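ATP-dependent RNA helicase HrpB (Escherichia coli, PDB 6EUD) hydrolyses ATP to ADP and phosphate and binds single-stranded RNA, as a bacterial helicase of the DEAH/RHA group. Local coordinates at residues R288-A294 / G333-I339; E649-P653 / M698-L702. One frame throughout, in Å; residues are numbered along the deposited sequence.

Overall arrangement
Interaction 1 joins two neighbouring parallel strands, 288-294 and 333-339, inside the helicase C-terminal region, and is almost wholly buried. Interaction 2 is a surface contact much later in the chain, where the loop 649-653 meets the helix holding 698-702 through an arginine, a methionine and two aromatic rings. The two follow one another in series along the sequence and lie on opposite sides of the chain's centre, their own centres about 61 Å apart and their nearest atoms about 45 Å apart. Both lie away from the predicted ATP-binding residues 30-37 and the DEFH box 126-129, and each is structural packing within its own region.

Interaction 1: residues R288-A294 / G333-I339; sequences RLVVDCA and GISLHLI
Asp292 and His337 meet on one face of two parallel strands, the carboxylate plane turned 85° from the imidazole. His337 ND1 donates to Asp292 OD2 over 2.8 Å; the oxygen lies in the ring plane and uses its anti lone pair. Asp292 holds CG opposite its own N (chi1 171°), which swings the acid across to the ring. Its other oxygen, OD1, accepts from Ala294 N, closing an Asx turn where the strand is interrupted after Asp292, and forms a salt bridge with Arg323, while His337 NE2 bonds to Arg188. A buried acid thus has partners on both oxygens.

On the opposite face, buried under a helix, branched apolar side chains are well suited. Leu289 and Ile334 run side by side, with Leu289 CD2 3.9 Å from Ile334 CB, and past the end of strand 333-337, Leu338 CD1 meets Val291 CG1 at 3.9 Å. Five backbone bonds join the two segments, the last from Leu338, among them the nearly straight Asp292 N to Leu336 O (2.8 Å, 178°). A water donates to both Cys293 O and Leu338 O.

This is the parallel pairing of a RecA-like helicase domain: strand 288-292 lies between strands 217-221 and 333-337, and strand 186-190 follows on the far side of 333-337. Helix 199-213 packs on Ile334, Leu336 and Leu338, whereas helix 317-325 touches Asp292, Ser335 and His337 on the other face.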
loop_
_atom_site.group_PDB
_atom_site.type_symbol
_atom_site.label_atom_id
_atom_site.label_comp_id
_atom_site.label_asym_id
_atom_site.label_seq_id
_atom_site.Cartn_x
_atom_site.Cartn_y
_atom_site.Cartn_z
ATOM N N ARG A 288 -4.096 -30.434 23.150
ATOM C CA ARG A 288 -2.735 -30.317 23.717
ATOM C C ARG A 288 -1.640 -30.479 22.637
ATOM O O ARG A 288 -0.460 -30.362 22.923
ATOM C CB ARG A 288 -2.521 -31.333 24.856
ATOM C CG ARG A 288 -2.259 -32.738 24.408
ATOM C CD ARG A 288 -1.793 -33.633 25.565
ATOM N NE ARG A 288 -0.453 -33.285 26.045
ATOM C CZ ARG A 288 0.667 -33.926 25.707
ATOM N NH1 ARG A 288 0.630 -34.956 24.876
ATOM N NH2 ARG A 288 1.829 -33.536 26.208
ATOM N N LEU A 289 -2.048 -30.728 21.394
ATOM C CA LEU A 289 -1.138 -30.776 20.241
ATOM C C LEU A 289 -1.539 -29.738 19.190
ATOM O O LEU A 289 -2.705 -29.656 18.809
ATOM C CB LEU A 289 -1.144 -32.163 19.597
ATOM C CG LEU A 289 -0.903 -33.351 20.540
ATOM C CD1 LEU A 289 -1.001 -34.658 19.778
ATOM C CD2 LEU A 289 0.440 -33.221 21.235
ATOM N N VAL A 290 -0.579 -28.950 18.721
ATOM C CA VAL A 290 -0.810 -28.069 17.597
ATOM C C VAL A 290 0.132 -28.415 16.419
ATOM O O VAL A 290 1.319 -28.738 16.591
ATOM C CB VAL A 290 -0.651 -26.590 18.026
ATOM C CG1 VAL A 290 -0.403 -25.673 16.837
ATOM C CG2 VAL A 290 -1.881 -26.130 18.843
ATOM N N VAL A 291 -0.417 -28.376 15.213
ATOM C CA VAL A 291 0.414 -28.416 14.031
ATOM C C VAL A 291 0.144 -27.147 13.260
ATOM O O VAL A 291 -0.979 -26.866 12.863
ATOM C CB VAL A 291 0.166 -29.673 13.145
ATOM C CG1 VAL A 291 1.021 -29.602 11.877
ATOM C CG2 VAL A 291 0.464 -30.960 13.935
ATOM N N ASP A 292 1.206 -26.382 13.062
ATOM C CA ASP A 292 1.138 -25.060 12.473
ATOM C C ASP A 292 1.890 -25.032 11.130
ATOM O O ASP A 292 3.140 -25.157 11.086
ATOM C CB ASP A 292 1.713 -24.026 13.459
ATOM C CG ASP A 292 1.881 -22.649 12.836
ATOM O OD1 ASP A 292 1.072 -22.278 11.954
ATOM O OD2 ASP A 292 2.829 -21.939 13.227
ATOM N N CYS A 293 1.138 -24.890 10.039
ATOM C CA CYS A 293 1.752 -24.854 8.706
ATOM C C CYS A 293 2.588 -23.580 8.514
ATOM O O CYS A 293 3.363 -23.486 7.573
ATOM C CB CYS A 293 0.683 -24.953 7.597
ATOM S SG CYS A 293 -0.292 -23.464 7.295
ATOM N N ALA A 294 2.392 -22.609 9.406
ATOM C CA ALA A 294 3.089 -21.310 9.419
ATOM C C ALA A 294 2.851 -20.457 8.177
ATOM O O ALA A 294 3.674 -19.599 7.862
ATOM C CB ALA A 294 4.588 -21.506 9.627
ATOM N N GLY A 333 1.682 -28.995 26.606
ATOM C CA GLY A 333 1.391 -29.405 25.252
ATOM C C GLY A 333 2.596 -29.366 24.359
ATOM O O GLY A 333 3.713 -29.176 24.810
ATOM N N ILE A 334 2.351 -29.571 23.072
ATOM C CA ILE A 334 3.393 -29.672 22.064
ATOM C C ILE A 334 2.911 -28.966 20.799
ATOM O O ILE A 334 1.767 -29.153 20.379
ATOM C CB ILE A 334 3.730 -31.143 21.729
ATOM C CG1 ILE A 334 4.021 -31.947 22.999
ATOM C CG2 ILE A 334 4.892 -31.244 20.739
ATOM C CD1 ILE A 334 4.195 -33.428 22.733
ATOM N N SER A 335 3.782 -28.161 20.205
ATOM C CA SER A 335 3.474 -27.452 18.970
ATOM C C SER A 335 4.526 -27.785 17.911
ATOM O O SER A 335 5.729 -27.654 18.156
ATOM C CB SER A 335 3.428 -25.945 19.216
ATOM O OG SER A 335 3.080 -25.219 18.052
ATOM N N LEU A 336 4.070 -28.238 16.747
ATOM C CA LEU A 336 4.954 -28.534 15.627
ATOM C C LEU A 336 4.769 -27.512 14.479
ATOM O O LEU A 336 3.681 -27.411 13.879
ATOM C CB LEU A 336 4.704 -29.966 15.119
ATOM C CG LEU A 336 5.464 -30.383 13.850
ATOM C CD1 LEU A 336 6.995 -30.347 14.059
ATOM C CD2 LEU A 336 5.031 -31.763 13.359
ATOM N N HIS A 337 5.816 -26.749 14.185
ATOM C CA HIS A 337 5.746 -25.766 13.116
ATOM C C HIS A 337 6.366 -26.320 11.835
ATOM O O HIS A 337 7.511 -26.745 11.832
ATOM C CB HIS A 337 6.422 -24.463 13.561
ATOM C CG HIS A 337 5.852 -23.904 14.844
ATOM N ND1 HIS A 337 4.747 -23.071 14.878
ATOM C CD2 HIS A 337 6.214 -24.088 16.138
ATOM C CE1 HIS A 337 4.466 -22.752 16.128
ATOM N NE2 HIS A 337 5.344 -23.356 16.914
ATOM N N LEU A 338 5.605 -26.307 10.745
ATOM C CA LEU A 338 6.049 -26.907 9.484
ATOM C C LEU A 338 6.994 -26.029 8.641
ATOM O O LEU A 338 6.822 -25.881 7.415
ATOM C CB LEU A 338 4.832 -27.284 8.656
ATOM C CG LEU A 338 3.942 -28.277 9.396
ATOM C CD1 LEU A 338 2.818 -28.762 8.469
ATOM C CD2 LEU A 338 4.769 -29.428 9.948
ATOM N N ILE A 339 7.984 -25.452 9.317
ATOM C CA ILE A 339 9.106 -24.789 8.682
ATOM C C ILE A 339 10.363 -25.114 9.471
ATOM O O ILE A 339 10.283 -25.549 10.617
ATOM C CB ILE A 339 8.927 -23.264 8.614
ATOM C CG1 ILE A 339 8.799 -22.681 10.031
ATOM C CG2 ILE A 339 7.720 -22.900 7.755
ATOM C CD1 ILE A 339 8.587 -21.198 10.035
HETATM O O HOH W 1 4.656 -25.067 5.949
#

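Interaction 2: residues E649-P653 / M698-L702; sequences EYDWP and MQQRL
Two bends in the Met698 chain, at chi2 (-71°) and chi3, curl its methyl group onto Trp652, while Arg701 turns at chi3 (-51°) to lay its end along Tyr650. Met698 CE sits almost straight above the six-membered ring of the indole, 3.4 Å from its centroid, a CH-pi contact. The same methyl touches Tyr650 CB at 3.8 Å, so methyl and tyrosine CB sit side by side on the same indole face. A long, flexible thioether suits this place because it can fold into the angle between two aromatic residues, and its sulfur makes Met-aromatic contacts with both rings.

Arg701 meets the phenol through two parts of its chain. CD stands above the middle of the Tyr650 ring, 3.6 Å from the centroid, and the guanidinium beyond it lies nearly flat on the ring, planes 18° apart and centres 4.3 Å apart. Glu649 CG rests on the opposite face, and Tyr650 OH is hydrogen-bonded to Gln748. Were Tyr650 an alanine, the guanidinium would probably lose the flat surface it lies on and be free to turn, and Gln748 would lose its hydroxyl partner.

Trp652 NE1 bonds to Leu647 O, which helps fix the indole. Leu702 CD1 approaches Trp652 CZ3 at 3.9 Å and continues inward to helix 631-646. The Met698, Arg701 and Leu702 contacts tie helix 696-705 to the loop that follows helix 631-646. The chemistry is probably mainly dispersion, with some cation-pi attraction from the stacked guanidinium: the Tyr650 face takes this group and CD, the Trp652 face the methionine methyl, consistent with a partly exposed position.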
loop_
_atom_site.group_PDB
_atom_site.type_symbol
_atom_site.label_atom_id
_atom_site.label_comp_id
_atom_site.label_asym_id
_atom_site.label_seq_id
_atom_site.Cartn_x
_atom_site.Cartn_y
_atom_site.Cartn_z
ATOM N N GLU A 649 22.076 21.996 0.414
ATOM C CA GLU A 649 21.159 22.921 1.082
ATOM C C GLU A 649 20.382 23.768 0.067
ATOM O O GLU A 649 19.445 24.458 0.437
ATOM C CB GLU A 649 21.894 23.829 2.077
ATOM C CG GLU A 649 22.941 24.712 1.466
ATOM C CD GLU A 649 24.331 24.085 1.502
ATOM O OE1 GLU A 649 25.272 24.770 1.957
ATOM O OE2 GLU A 649 24.485 22.928 1.062
ATOM N N TYR A 650 20.754 23.710 -1.211
ATOM C CA TYR A 650 20.013 24.461 -2.231
ATOM C C TYR A 650 19.150 23.543 -3.088
ATOM O O TYR A 650 19.358 22.327 -3.113
ATOM C CB TYR A 650 20.970 25.249 -3.121
ATOM C CG TYR A 650 21.908 26.105 -2.328
ATOM C CD1 TYR A 650 21.461 27.257 -1.704
ATOM C CD2 TYR A 650 23.245 25.754 -2.183
ATOM C CE1 TYR A 650 22.317 28.038 -0.985
ATOM C CE2 TYR A 650 24.098 26.527 -1.468
ATOM C CZ TYR A 650 23.640 27.670 -0.867
ATOM O OH TYR A 650 24.507 28.448 -0.124
ATOM N N ASP A 651 18.184 24.127 -3.790
ATOM C CA ASP A 651 17.260 23.327 -4.581
ATOM C C ASP A 651 17.723 23.171 -6.019
ATOM O O ASP A 651 17.224 23.841 -6.917
ATOM C CB ASP A 651 15.861 23.934 -4.539
ATOM C CG ASP A 651 15.220 23.814 -3.173
ATOM O OD1 ASP A 651 15.308 22.720 -2.571
ATOM O OD2 ASP A 651 14.641 24.814 -2.697
ATOM N N TRP A 652 18.670 22.267 -6.236
ATOM C CA TRP A 652 19.166 22.018 -7.579
ATOM C C TRP A 652 18.178 21.115 -8.312
ATOM O O TRP A 652 17.608 20.203 -7.715
ATOM C CB TRP A 652 20.578 21.396 -7.548
ATOM C CG TRP A 652 21.529 22.162 -6.683
ATOM C CD1 TRP A 652 21.837 21.897 -5.381
ATOM C CD2 TRP A 652 22.258 23.356 -7.032
ATOM N NE1 TRP A 652 22.712 22.838 -4.903
ATOM C CE2 TRP A 652 22.988 23.741 -5.892
ATOM C CE3 TRP A 652 22.358 24.128 -8.194
ATOM C CZ2 TRP A 652 23.819 24.860 -5.880
ATOM C CZ3 TRP A 652 23.177 25.235 -8.181
ATOM C CH2 TRP A 652 23.901 25.594 -7.030
ATOM N N PRO A 653 17.954 21.380 -9.604
ATOM C CA PRO A 653 17.088 20.540 -10.437
ATOM C C PRO A 653 17.660 19.157 -10.690
ATOM O O PRO A 653 18.861 18.995 -10.877
ATOM C CB PRO A 653 16.986 21.330 -11.750
ATOM C CG PRO A 653 18.196 22.149 -11.778
ATOM C CD PRO A 653 18.430 22.554 -10.345
ATOM N N MET A 698 20.820 31.242 -8.536
ATOM C CA MET A 698 21.412 29.919 -8.594
ATOM C C MET A 698 22.406 29.790 -9.753
ATOM O O MET A 698 23.378 29.035 -9.665
ATOM C CB MET A 698 20.298 28.880 -8.718
ATOM C CG MET A 698 19.361 28.877 -7.522
ATOM S SD MET A 698 20.194 28.188 -6.077
ATOM C CE MET A 698 20.345 26.502 -6.655
ATOM N N GLN A 699 22.157 30.521 -10.836
ATOM C CA GLN A 699 23.091 30.541 -11.952
ATOM C C GLN A 699 24.414 31.149 -11.484
ATOM O O GLN A 699 25.489 30.627 -11.798
ATOM C CB GLN A 699 22.518 31.323 -13.135
ATOM C CG GLN A 699 21.351 30.629 -13.831
ATOM C CD GLN A 699 20.718 31.483 -14.919
ATOM O OE1 GLN A 699 21.116 32.631 -15.137
ATOM N NE2 GLN A 699 19.720 30.930 -15.599
ATOM N N GLN A 700 24.322 32.250 -10.736
ATOM C CA GLN A 700 25.500 32.917 -10.182
ATOM C C GLN A 700 26.201 32.008 -9.189
ATOM O O GLN A 700 27.425 31.896 -9.208
ATOM C CB GLN A 700 25.129 34.233 -9.488
ATOM C CG GLN A 700 24.475 35.241 -10.387
ATOM C CD GLN A 700 25.332 35.597 -11.577
ATOM O OE1 GLN A 700 24.887 35.504 -12.719
ATOM N NE2 GLN A 700 26.568 36.025 -11.318
ATOM N N ARG A 701 25.413 31.365 -8.326
ATOM C CA ARG A 701 25.936 30.398 -7.357
ATOM C C ARG A 701 26.680 29.242 -8.057
ATOM O O ARG A 701 27.811 28.915 -7.697
ATOM C CB ARG A 701 24.805 29.857 -6.483
ATOM C CG ARG A 701 25.265 29.209 -5.189
ATOM C CD ARG A 701 24.086 28.825 -4.309
ATOM N NE ARG A 701 23.146 29.931 -4.094
ATOM C CZ ARG A 701 23.311 30.890 -3.182
ATOM N NH1 ARG A 701 24.388 30.898 -2.405
ATOM N NH2 ARG A 701 22.404 31.851 -3.051
ATOM N N LEU A 702 26.061 28.637 -9.065
ATOM C CA LEU A 702 26.723 27.563 -9.790
ATOM C C LEU A 702 27.993 28.059 -10.516
ATOM O O LEU A 702 29.034 27.390 -10.496
ATOM C CB LEU A 702 25.766 26.915 -10.789
ATOM C CG LEU A 702 26.310 25.616 -11.387
ATOM C CD1 LEU A 702 26.394 24.529 -10.310
ATOM C CD2 LEU A 702 25.462 25.156 -12.547
#